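Local atomic coordinates of trans-4-hydroxy-L-proline dehydratase (Clostridioides difficile 70-100-2010, PDB entry 6VXC), a protein that catalyses the radical-based dehydration of trans-4-hydroxy-L-proline to (S)-1-pyrroline-5-carboxylate in the anaerobic breakdown of hydroxyproline. Residues 349-355 / 664-670. Numbering follows the deposited sequence.
Sequences ITLKESS and PTTCHIY
Thr666 OG1 joins two backbone groups at the C-terminal end of helix 348-353. Thr666 OG1 donates to Lys352 O at 2.8 Å. Ser355 N donates to Thr666 OG1 at 3.1 Å, with an N-H...O angle of 155°. The hydroxyl approaches Lys352 O from above the carbonyl plane. With chi1 at 57°, OG1 sits between the backbone N and the carbonyl carbon of its own residue and faces the helix end. Thr666 N adds a longer bond of 3.3 Å to Glu353 O. Thr665 CB rests 3.4 Å from Glu353 O, and the Thr665 hydroxyl is hydrogen-bonded to the Tyr470 hydroxyl. The Cys667 and Glu353 CB atoms meet at 4.0 Å; the Glu353 carboxylate reaches on to Thr170. Further along, the side chains of Ile349 and Lys352 each cross that of Tyr670 at about a right angle. Ile349 CD1 lies 3.7 Å from Tyr670 CZ, and Lys352 CD lies 3.8 Å from Tyr670 CD1. The contact thus joins the C-terminal end of one helix to the type II' turn 664-667 that leads into helix 667-673. The nearest side-chain atoms of Thr665 and Cys454 are about 4 Å apart. Cys454 is the probable thiyl radical residue, consistent with this turn bordering the active site of a glycyl radical enzyme.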
# COMPACT_ATOMS: atom_id res chain seq x y z
N ILE A 349 9.75 1.72 13.52
CA ILE A 349 9.56 0.54 12.68
C ILE A 349 8.68 0.86 11.46
O ILE A 349 8.87 0.29 10.38
CB ILE A 349 8.97 -0.63 13.49
CG1 ILE A 349 9.83 -0.93 14.73
CG2 ILE A 349 8.84 -1.86 12.61
CD1 ILE A 349 11.25 -1.29 14.41
N THR A 350 7.68 1.72 11.63
CA THR A 350 6.82 2.07 10.51
C THR A 350 7.63 2.61 9.34
O THR A 350 7.35 2.29 8.18
CB THR A 350 5.76 3.08 10.94
OG1 THR A 350 5.04 2.55 12.07
CG2 THR A 350 4.79 3.36 9.78
N LEU A 351 8.62 3.45 9.61
CA LEU A 351 9.49 3.94 8.54
C LEU A 351 10.30 2.80 7.93
O LEU A 351 10.37 2.67 6.70
CB LEU A 351 10.39 5.05 9.09
CG LEU A 351 11.29 5.94 8.24
CD1 LEU A 351 12.62 5.30 7.96
CD2 LEU A 351 10.61 6.44 6.95
N LYS A 352 10.88 1.94 8.76
CA LYS A 352 11.71 0.85 8.25
C LYS A 352 10.92 -0.05 7.31
O LYS A 352 11.46 -0.55 6.32
CB LYS A 352 12.27 0.04 9.43
CG LYS A 352 13.20 0.81 10.37
CD LYS A 352 13.76 -0.11 11.47
CE LYS A 352 14.99 0.48 12.13
NZ LYS A 352 15.85 -0.59 12.72
N GLU A 353 9.64 -0.26 7.61
CA GLU A 353 8.85 -1.16 6.78
C GLU A 353 8.25 -0.45 5.57
O GLU A 353 7.82 -1.13 4.63
CB GLU A 353 7.74 -1.83 7.59
CG GLU A 353 6.67 -0.89 8.15
CD GLU A 353 5.70 -1.59 9.12
OE1 GLU A 353 5.25 -2.71 8.80
OE2 GLU A 353 5.40 -1.04 10.20
N SER A 354 8.21 0.89 5.56
CA SER A 354 7.63 1.64 4.45
C SER A 354 8.47 2.91 4.24
O SER A 354 8.01 4.02 4.40
CB SER A 354 6.17 1.98 4.73
OG SER A 354 5.56 2.61 3.61
N SER A 355 9.72 2.73 3.80
CA SER A 355 10.69 3.82 3.82
C SER A 355 10.61 4.62 2.51
O SER A 355 11.47 4.52 1.63
CB SER A 355 12.09 3.26 4.08
OG SER A 355 13.03 4.29 4.32
N PRO A 664 6.58 -7.36 0.66
CA PRO A 664 7.50 -6.88 1.69
C PRO A 664 7.58 -5.36 1.86
O PRO A 664 8.06 -4.89 2.89
CB PRO A 664 8.85 -7.41 1.19
CG PRO A 664 8.72 -7.19 -0.34
CD PRO A 664 7.23 -7.40 -0.67
N THR A 665 7.18 -4.59 0.84
CA THR A 665 7.56 -3.17 0.73
C THR A 665 9.06 -3.03 1.01
O THR A 665 9.87 -3.56 0.25
CB THR A 665 6.69 -2.28 1.63
OG1 THR A 665 5.30 -2.59 1.40
CG2 THR A 665 6.93 -0.81 1.31
N THR A 666 9.48 -2.33 2.07
CA THR A 666 10.89 -2.32 2.44
C THR A 666 11.18 -3.17 3.68
O THR A 666 12.29 -3.12 4.22
CB THR A 666 11.43 -0.89 2.64
OG1 THR A 666 10.68 -0.20 3.63
CG2 THR A 666 11.42 -0.08 1.32
N CYS A 667 10.20 -3.95 4.14
CA CYS A 667 10.39 -4.71 5.36
C CYS A 667 11.34 -5.89 5.20
O CYS A 667 11.85 -6.39 6.22
CB CYS A 667 9.04 -5.20 5.89
SG CYS A 667 9.08 -5.66 7.62
N HIS A 668 11.60 -6.34 3.96
CA HIS A 668 12.58 -7.42 3.77
C HIS A 668 13.99 -6.96 4.11
O HIS A 668 14.83 -7.81 4.43
CB HIS A 668 12.53 -7.98 2.34
CG HIS A 668 12.86 -6.99 1.27
ND1 HIS A 668 12.13 -5.84 1.07
CD2 HIS A 668 13.82 -7.01 0.31
CE1 HIS A 668 12.64 -5.17 0.05
NE2 HIS A 668 13.67 -5.86 -0.43
N ILE A 669 14.26 -5.66 4.05
CA ILE A 669 15.54 -5.13 4.52
C ILE A 669 15.63 -5.25 6.04
O ILE A 669 16.56 -5.84 6.58
CB ILE A 669 15.73 -3.68 4.04
CG1 ILE A 669 15.56 -3.57 2.51
CG2 ILE A 669 17.07 -3.11 4.54
CD1 ILE A 669 16.51 -4.45 1.68
N TYR A 670 14.64 -4.68 6.74
CA TYR A 670 14.60 -4.73 8.21
C TYR A 670 14.63 -6.16 8.73
O TYR A 670 15.41 -6.49 9.63
CB TYR A 670 13.34 -4.00 8.68
CG TYR A 670 12.91 -4.20 10.14
CD1 TYR A 670 13.78 -3.94 11.19
CD2 TYR A 670 11.62 -4.57 10.45
CE1 TYR A 670 13.38 -4.09 12.52
CE2 TYR A 670 11.20 -4.71 11.78
CZ TYR A 670 12.09 -4.48 12.80
OH TYR A 670 11.67 -4.63 14.11